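Long-range contact in beta-phosphoglucomutase (Bacteroides vulgatus, PDB 3DV9), which probably interconverts beta-glucose 1-phosphate and glucose 6-phosphate, as a magnesium-binding member of the haloacid dehalogenase family: residues 150-162 with 168-180. Residues are numbered along the deposited sequence; the frame is centred on the assembly and turned at random.
Sequences FQANLMVTAFDVK and PEPYLMALKKGGF
With CG anti to the carbonyl carbon (chi1 -77°) and the next two torsions extended, K177 reaches from the helix across to D160, whose CG has the same setting (chi1 -77°). Where the two side chains cross, nearly at a right angle, K177 NZ forms a salt bridge with D160 OD2 at 2.8 Å. The same ammonium also donates to M155 O over 3.1 Å, almost in line with the carbonyl bond. Were K177 replaced, an alanine here would probably cost the carboxylate of D160 this countercharge and the M155 carbonyl this donor. The other carboxylate oxygen, D160 OD1, takes the hydroxyl of T157 (OG1 at 2.9 Å), so both ends of the group are gripped. The pairing illustrates how the edge strand of a Rossmann-like HAD sheet is covered: helix 169-178 packs against strand 155-156, itself held on its inner side by backbone bonds from V156 to V129 and T131. V156 is directed toward the helix: CG2 lies 3.6 Å from A174 N, while CG1 rests against P170 O. Further along, V161 and M173 lie side by side but run opposite ways, V161 CG1 meeting M173 CB at 3.7 Å. E169 CG lies against V161 CB.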
loop_
_atom_site.group_PDB
_atom_site.type_symbol
_atom_site.label_atom_id
_atom_site.label_comp_id
_atom_site.label_asym_id
_atom_site.label_seq_id
_atom_site.Cartn_x
_atom_site.Cartn_y
_atom_site.Cartn_z
ATOM N N PHE A 150 -15.694 -2.597 0.077
ATOM C CA PHE A 150 -15.084 -1.915 1.220
ATOM C C PHE A 150 -16.093 -1.178 2.072
ATOM O O PHE A 150 -17.127 -0.738 1.567
ATOM C CB PHE A 150 -13.993 -0.942 0.784
ATOM C CG PHE A 150 -12.895 -1.600 0.009
ATOM C CD1 PHE A 150 -11.985 -2.452 0.671
ATOM C CD2 PHE A 150 -12.818 -1.434 -1.372
ATOM C CE1 PHE A 150 -10.968 -3.097 -0.041
ATOM C CE2 PHE A 150 -11.819 -2.060 -2.104
ATOM C CZ PHE A 150 -10.888 -2.894 -1.444
ATOM N N GLN A 151 -15.748 -1.031 3.353
ATOM C CA GLN A 151 -16.590 -0.373 4.371
ATOM C C GLN A 151 -15.835 0.807 5.010
ATOM O O GLN A 151 -14.650 0.685 5.294
ATOM C CB GLN A 151 -16.939 -1.395 5.471
ATOM C CG GLN A 151 -18.161 -2.281 5.216
ATOM C CD GLN A 151 -18.852 -2.752 6.511
ATOM O OE1 GLN A 151 -18.748 -3.923 6.891
ATOM N NE2 GLN A 151 -19.560 -1.842 7.185
ATOM N N ALA A 152 -16.525 1.928 5.286
ATOM C CA ALA A 152 -15.925 3.130 5.925
ATOM C C ALA A 152 -15.299 2.909 7.282
ATOM O O ALA A 152 -14.290 3.540 7.646
ATOM C CB ALA A 152 -16.988 4.234 6.055
ATOM N N ASN A 153 -15.927 2.059 8.077
ATOM C CA ASN A 153 -15.359 1.766 9.374
ATOM C C ASN A 153 -14.123 0.871 9.222
ATOM O O ASN A 153 -13.361 0.693 10.175
ATOM C CB ASN A 153 -16.424 1.187 10.321
ATOM C CG ASN A 153 -17.096 -0.044 9.758
ATOM O OD1 ASN A 153 -17.742 0.014 8.683
ATOM N ND2 ASN A 153 -16.979 -1.169 10.497
ATOM N N LEU A 154 -13.899 0.372 7.999
ATOM C CA LEU A 154 -12.832 -0.598 7.727
ATOM C C LEU A 154 -11.832 -0.101 6.669
ATOM O O LEU A 154 -11.398 -0.837 5.763
ATOM C CB LEU A 154 -13.426 -1.954 7.342
ATOM C CG LEU A 154 -14.391 -2.556 8.372
ATOM C CD1 LEU A 154 -14.991 -3.832 7.823
ATOM C CD2 LEU A 154 -13.679 -2.800 9.703
HETATM N N MSE A 155 -11.463 1.162 6.842
HETATM C CA MSE A 155 -10.517 1.825 5.961
HETATM C C MSE A 155 -9.574 2.687 6.768
HETATM O O MSE A 155 -9.934 3.215 7.815
HETATM C CB MSE A 155 -11.240 2.701 4.954
HETATM C CG MSE A 155 -11.735 1.965 3.736
HETATM SE SE MSE A 155 -12.880 3.158 2.755
HETATM C CE MSE A 155 -11.728 4.740 2.702
ATOM N N VAL A 156 -8.355 2.828 6.269
ATOM C CA VAL A 156 -7.358 3.643 6.941
ATOM C C VAL A 156 -6.774 4.553 5.867
ATOM O O VAL A 156 -6.278 4.080 4.838
ATOM C CB VAL A 156 -6.255 2.787 7.636
ATOM C CG1 VAL A 156 -5.151 3.669 8.216
ATOM C CG2 VAL A 156 -6.841 1.887 8.750
ATOM N N THR A 157 -6.880 5.857 6.108
ATOM C CA THR A 157 -6.386 6.849 5.166
ATOM C C THR A 157 -5.462 7.841 5.871
ATOM O O THR A 157 -5.329 7.822 7.112
ATOM C CB THR A 157 -7.556 7.620 4.491
ATOM O OG1 THR A 157 -8.135 8.535 5.434
ATOM C CG2 THR A 157 -8.638 6.673 3.960
ATOM N N ALA A 158 -4.877 8.740 5.078
ATOM C CA ALA A 158 -3.961 9.740 5.595
ATOM C C ALA A 158 -4.529 10.453 6.824
ATOM O O ALA A 158 -3.775 10.783 7.736
ATOM C CB ALA A 158 -3.570 10.730 4.498
ATOM N N PHE A 159 -5.845 10.659 6.879
ATOM C CA PHE A 159 -6.426 11.391 8.015
ATOM C C PHE A 159 -6.828 10.520 9.216
ATOM O O PHE A 159 -7.287 11.039 10.238
ATOM C CB PHE A 159 -7.530 12.393 7.581
ATOM C CG PHE A 159 -8.934 11.815 7.471
ATOM C CD1 PHE A 159 -9.755 12.188 6.403
ATOM C CD2 PHE A 159 -9.459 10.956 8.447
ATOM C CE1 PHE A 159 -11.060 11.692 6.290
ATOM C CE2 PHE A 159 -10.755 10.449 8.343
ATOM C CZ PHE A 159 -11.559 10.816 7.262
ATOM N N ASP A 160 -6.643 9.208 9.094
ATOM C CA ASP A 160 -6.934 8.286 10.185
ATOM C C ASP A 160 -5.756 8.212 11.157
ATOM O O ASP A 160 -5.931 7.831 12.317
ATOM C CB ASP A 160 -7.186 6.876 9.644
ATOM C CG ASP A 160 -8.555 6.709 9.019
ATOM O OD1 ASP A 160 -8.831 7.314 7.957
ATOM O OD2 ASP A 160 -9.345 5.933 9.583
ATOM N N VAL A 161 -4.559 8.556 10.673
ATOM C CA VAL A 161 -3.311 8.295 11.410
ATOM C C VAL A 161 -2.290 9.444 11.356
ATOM O O VAL A 161 -2.250 10.212 10.396
ATOM C CB VAL A 161 -2.605 6.956 10.965
ATOM C CG1 VAL A 161 -3.514 5.731 11.234
ATOM C CG2 VAL A 161 -2.126 7.024 9.512
ATOM N N LYS A 162 -1.468 9.543 12.399
ATOM C CA LYS A 162 -0.463 10.611 12.502
ATOM C C LYS A 162 0.740 10.297 11.611
ATOM O O LYS A 162 1.159 11.139 10.808
ATOM C CB LYS A 162 -0.037 10.821 13.960
ATOM C CG LYS A 162 -1.186 10.698 14.945
ATOM C CD LYS A 162 -1.020 11.575 16.164
ATOM C CE LYS A 162 -2.351 11.729 16.887
ATOM N NZ LYS A 162 -2.238 12.625 18.065
ATOM N N PRO A 168 4.703 1.459 10.835
ATOM C CA PRO A 168 3.651 0.426 10.800
ATOM C C PRO A 168 2.263 0.948 11.185
ATOM O O PRO A 168 1.313 0.221 10.990
ATOM C CB PRO A 168 4.113 -0.596 11.847
ATOM C CG PRO A 168 4.982 0.141 12.741
ATOM C CD PRO A 168 5.714 1.137 11.865
ATOM N N GLU A 169 2.164 2.193 11.692
ATOM C CA GLU A 169 0.884 2.774 12.175
ATOM C C GLU A 169 -0.360 2.518 11.307
ATOM O O GLU A 169 -1.359 2.074 11.832
ATOM C CB GLU A 169 1.023 4.272 12.558
ATOM C CG GLU A 169 -0.226 4.890 13.223
ATOM C CD GLU A 169 -0.523 4.290 14.596
ATOM O OE1 GLU A 169 0.320 3.526 15.127
ATOM O OE2 GLU A 169 -1.617 4.559 15.128
ATOM N N PRO A 170 -0.303 2.798 9.993
ATOM C CA PRO A 170 -1.497 2.571 9.158
ATOM C C PRO A 170 -2.022 1.114 9.257
ATOM O O PRO A 170 -3.262 0.868 9.310
ATOM C CB PRO A 170 -0.989 2.885 7.725
ATOM C CG PRO A 170 0.154 3.748 7.903
ATOM C CD PRO A 170 0.815 3.376 9.201
ATOM N N TYR A 171 -1.109 0.149 9.199
ATOM C CA TYR A 171 -1.490 -1.266 9.278
ATOM C C TYR A 171 -1.922 -1.674 10.680
ATOM O O TYR A 171 -2.873 -2.416 10.847
ATOM C CB TYR A 171 -0.377 -2.176 8.714
ATOM C CG TYR A 171 -0.323 -2.025 7.228
ATOM C CD1 TYR A 171 -1.408 -2.418 6.435
ATOM C CD2 TYR A 171 0.782 -1.435 6.595
ATOM C CE1 TYR A 171 -1.400 -2.228 5.047
ATOM C CE2 TYR A 171 0.799 -1.271 5.154
ATOM C CZ TYR A 171 -0.301 -1.664 4.430
ATOM O OH TYR A 171 -0.352 -1.501 3.079
ATOM N N LEU A 172 -1.227 -1.184 11.697
ATOM C CA LEU A 172 -1.670 -1.428 13.073
ATOM C C LEU A 172 -3.082 -0.885 13.301
ATOM O O LEU A 172 -3.910 -1.507 14.028
ATOM C CB LEU A 172 -0.675 -0.804 14.058
ATOM C CG LEU A 172 0.737 -1.420 14.090
ATOM C CD1 LEU A 172 1.726 -0.537 14.876
ATOM C CD2 LEU A 172 0.733 -2.873 14.551
HETATM N N MSE A 173 -3.354 0.291 12.719
HETATM C CA MSE A 173 -4.683 0.941 12.875
HETATM C C MSE A 173 -5.727 0.087 12.154
HETATM O O MSE A 173 -6.864 -0.077 12.641
HETATM C CB MSE A 173 -4.689 2.362 12.339
HETATM C CG MSE A 173 -6.072 3.071 12.388
HETATM SE SE MSE A 173 -6.628 3.283 14.254
HETATM C CE MSE A 173 -5.381 4.764 14.660
ATOM N N ALA A 174 -5.330 -0.452 10.998
ATOM C CA ALA A 174 -6.209 -1.392 10.269
ATOM C C ALA A 174 -6.574 -2.601 11.149
ATOM O O ALA A 174 -7.736 -2.945 11.232
ATOM C CB ALA A 174 -5.599 -1.863 8.948
ATOM N N LEU A 175 -5.587 -3.253 11.753
ATOM C CA LEU A 175 -5.881 -4.413 12.640
ATOM C C LEU A 175 -6.812 -4.000 13.799
ATOM O O LEU A 175 -7.777 -4.708 14.131
ATOM C CB LEU A 175 -4.610 -5.081 13.168
ATOM C CG LEU A 175 -3.557 -5.614 12.161
ATOM C CD1 LEU A 175 -2.348 -6.103 12.960
ATOM C CD2 LEU A 175 -4.216 -6.772 11.411
ATOM N N LYS A 176 -6.543 -2.826 14.374
ATOM C CA LYS A 176 -7.335 -2.327 15.481
ATOM C C LYS A 176 -8.782 -2.088 15.071
ATOM O O LYS A 176 -9.704 -2.542 15.753
ATOM C CB LYS A 176 -6.734 -1.035 16.017
ATOM C CG LYS A 176 -7.363 -0.635 17.361
ATOM C CD LYS A 176 -6.942 0.747 17.793
ATOM C CE LYS A 176 -7.753 1.226 18.984
ATOM N NZ LYS A 176 -7.478 0.339 20.125
ATOM N N LYS A 177 -8.962 -1.399 13.933
ATOM C CA LYS A 177 -10.296 -1.052 13.437
ATOM C C LYS A 177 -11.116 -2.307 13.131
ATOM O O LYS A 177 -12.335 -2.369 13.425
ATOM C CB LYS A 177 -10.215 -0.124 12.207
ATOM C CG LYS A 177 -9.890 1.324 12.534
ATOM C CD LYS A 177 -9.935 2.176 11.281
ATOM C CE LYS A 177 -10.270 3.628 11.566
ATOM N NZ LYS A 177 -11.231 4.136 10.530
ATOM N N GLY A 178 -10.431 -3.319 12.601
ATOM C CA GLY A 178 -11.110 -4.527 12.116
ATOM C C GLY A 178 -11.285 -5.568 13.199
ATOM O O GLY A 178 -12.098 -6.493 13.065
ATOM N N GLY A 179 -10.546 -5.381 14.283
ATOM C CA GLY A 179 -10.547 -6.305 15.424
ATOM C C GLY A 179 -9.765 -7.586 15.130
ATOM O O GLY A 179 -10.132 -8.673 15.637
ATOM N N PHE A 180 -8.704 -7.462 14.324
ATOM C CA PHE A 180 -7.869 -8.611 13.927
ATOM C C PHE A 180 -6.502 -8.683 14.604
ATOM O O PHE A 180 -5.874 -7.655 14.893
ATOM C CB PHE A 180 -7.693 -8.611 12.398
ATOM C CG PHE A 180 -8.981 -8.554 11.668
ATOM C CD1 PHE A 180 -9.893 -9.619 11.779
ATOM C CD2 PHE A 180 -9.302 -7.459 10.837
ATOM C CE1 PHE A 180 -11.123 -9.573 11.108
ATOM C CE2 PHE A 180 -10.516 -7.405 10.158
ATOM C CZ PHE A 180 -11.453 -8.468 10.280
#